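Local atomic coordinates of enoyl-[acyl-carrier-protein] reductase [FMN] (Thermotoga maritima, PDB entry 5GVJ), a protein that probably reduces the double bond of enoyl-[acyl-carrier-protein] with NADH and FMN as an enoyl-ACP reductase of fatty acid synthesis. Residues E139-G144 / E149-V154. The protein carries 1 engineered substitution. Residues are numbered along the deposited sequence; the frame is centred on the assembly and turned at random.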
loop_
_atom_site.group_PDB
_atom_site.type_symbol
_atom_site.label_atom_id
_atom_site.label_comp_id
_atom_site.label_asym_id
_atom_site.label_seq_id
_atom_site.Cartn_x
_atom_site.Cartn_y
_atom_site.Cartn_z
ATOM N N GLU A 139 4.677 -9.421 2.229
ATOM C CA GLU A 139 3.312 -9.512 1.721
ATOM C C GLU A 139 2.418 -8.530 2.464
ATOM O O GLU A 139 2.117 -8.732 3.645
ATOM C CB GLU A 139 2.782 -10.938 1.858
ATOM C CG GLU A 139 1.359 -11.083 1.358
ATOM C CD GLU A 139 0.895 -12.526 1.381
ATOM O OE1 GLU A 139 0.386 -12.981 2.424
ATOM O OE2 GLU A 139 1.060 -13.200 0.353
ATOM N N GLY A 140 1.977 -7.482 1.767
ATOM C CA GLY A 140 1.067 -6.524 2.363
ATOM C C GLY A 140 -0.343 -7.068 2.502
ATOM O O GLY A 140 -0.776 -7.983 1.788
ATOM N N MET A 141 -1.075 -6.485 3.457
ATOM C CA MET A 141 -2.412 -6.956 3.820
ATOM C C MET A 141 -3.477 -6.669 2.764
ATOM O O MET A 141 -4.625 -7.083 2.964
ATOM C CB MET A 141 -2.831 -6.334 5.152
ATOM C CG MET A 141 -2.798 -4.828 5.146
ATOM S SD MET A 141 -4.440 -4.180 4.815
ATOM C CE MET A 141 -5.247 -4.559 6.377
ATOM N N GLU A 142 -3.157 -5.988 1.661
ATOM C CA GLU A 142 -4.123 -5.901 0.570
ATOM C C GLU A 142 -4.219 -7.194 -0.226
ATOM O O GLU A 142 -5.075 -7.298 -1.110
ATOM C CB GLU A 142 -3.783 -4.760 -0.399
ATOM C CG GLU A 142 -2.302 -4.653 -0.793
ATOM C CD GLU A 142 -1.548 -3.675 0.101
ATOM O OE1 GLU A 142 -1.335 -3.994 1.288
ATOM O OE2 GLU A 142 -1.200 -2.575 -0.379
ATOM N N SER A 143 -3.357 -8.166 0.042
ATOM C CA SER A 143 -3.440 -9.410 -0.701
ATOM C C SER A 143 -4.651 -10.218 -0.232
ATOM O O SER A 143 -5.275 -9.920 0.793
ATOM C CB SER A 143 -2.144 -10.205 -0.557
ATOM O OG SER A 143 -1.882 -10.504 0.793
ATOM N N GLY A 144 -5.000 -11.247 -1.021
ATOM C CA GLY A 144 -6.080 -12.135 -0.652
ATOM C C GLY A 144 -5.636 -13.223 0.316
ATOM O O GLY A 144 -4.447 -13.480 0.519
ATOM N N GLU A 149 -0.948 -7.252 9.083
ATOM C CA GLU A 149 -1.533 -5.961 9.398
ATOM C C GLU A 149 -0.962 -4.813 8.581
ATOM O O GLU A 149 -1.629 -3.779 8.453
ATOM C CB GLU A 149 -1.337 -5.643 10.886
ATOM C CG GLU A 149 -1.437 -6.857 11.780
ATOM C CD GLU A 149 -1.710 -6.489 13.225
ATOM O OE1 GLU A 149 -0.751 -6.084 13.928
ATOM O OE2 GLU A 149 -2.888 -6.595 13.646
ATOM N N VAL A 150 0.238 -4.963 8.024
ATOM C CA VAL A 150 0.932 -3.867 7.353
ATOM C C VAL A 150 0.619 -3.898 5.861
ATOM O O VAL A 150 0.558 -4.974 5.247
ATOM C CB VAL A 150 2.447 -3.955 7.610
ATOM C CG1 VAL A 150 3.148 -2.685 7.113
ATOM C CG2 VAL A 150 2.718 -4.174 9.097
ATOM N N THR A 151 0.437 -2.718 5.265
ATOM C CA THR A 151 0.201 -2.637 3.829
ATOM C C THR A 151 1.511 -2.742 3.061
ATOM O O THR A 151 2.599 -2.545 3.605
ATOM C CB THR A 151 -0.474 -1.323 3.438
ATOM O OG1 THR A 151 0.465 -0.260 3.626
ATOM C CG2 THR A 151 -1.722 -1.073 4.288
ATOM N N THR A 152 1.386 -3.026 1.763
ATOM C CA THR A 152 2.565 -3.196 0.914
ATOM C C THR A 152 3.415 -1.937 0.884
ATOM O O THR A 152 4.649 -2.007 0.970
ATOM C CB THR A 152 2.130 -3.573 -0.502
ATOM O OG1 THR A 152 1.441 -4.819 -0.456
ATOM C CG2 THR A 152 3.334 -3.712 -1.439
ATOM N N PHE A 153 2.767 -0.777 0.754
ATOM C CA PHE A 153 3.492 0.472 0.580
ATOM C C PHE A 153 4.466 0.701 1.717
ATOM O O PHE A 153 5.601 1.143 1.499
ATOM C CB PHE A 153 2.503 1.635 0.497
ATOM C CG PHE A 153 3.010 2.782 -0.290
ATOM C CD1 PHE A 153 2.777 2.849 -1.652
ATOM C CD2 PHE A 153 3.749 3.776 0.319
ATOM C CE1 PHE A 153 3.270 3.899 -2.391
ATOM C CE2 PHE A 153 4.234 4.832 -0.410
ATOM C CZ PHE A 153 3.993 4.892 -1.773
ATOM N N VAL A 154 4.035 0.400 2.939
ATOM C CA VAL A 154 4.875 0.575 4.117
ATOM C C VAL A 154 5.819 -0.613 4.292
ATOM O O VAL A 154 7.017 -0.453 4.560
ATOM C CB VAL A 154 3.980 0.767 5.356
ATOM C CG1 VAL A 154 4.813 0.699 6.634
ATOM C CG2 VAL A 154 3.204 2.102 5.270
HETATM O O HOH W 1 1.125 -7.345 6.105
HETATM O O HOH W 2 -0.272 -0.123 0.272
#
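Glu-142 reaches across to the first turn of helix 152-162. Its CB turns neither toward nor away from that helix; CG lies between the backbone N and the carbonyl carbon (chi1 44°), and a bend at chi2 (-94°) swings the carboxylate in. CG comes within 3.8 Å of Thr-152 OG1, and CD packs against the same OG1 at 3.2 Å. OE1 accepts a hydrogen bond from Thr-152 N at 2.9 Å, the donor lying 40° out of the carboxylate plane, while OE2 receives a water that also takes the N-H of Phe-153, and a hydrogen bond from Thr-151 OG1 of the second subunit. Thr-152 OG1 itself turns to the carbonyl of Gly-171. Alongside, the backbones meet directly: Met-141 N donates to Val-150 O at 2.9 Å, and another water bridges that oxygen to Glu-139 O. Gly-140 suits its place because a CB would collide with Thr-152 OG1. Met-141, unbranched, can bend at chi2 and chi3 to lie beside Thr-151, the N-cap residue, whose OG1 bonds Glu-142 of the second subunit. With an alanine at Glu-142, the Thr-152 N-H would probably lose its acceptor and Thr-151 of the second subunit its mate. In this TIM-barrel flavoprotein the loop contributes Glu-139 and Gly-144 to the FMN site; a buried carboxylate facing a helix N-terminus is likely to be stabilised as an anion, and its hydrogen bonds link loop, helix and second subunit.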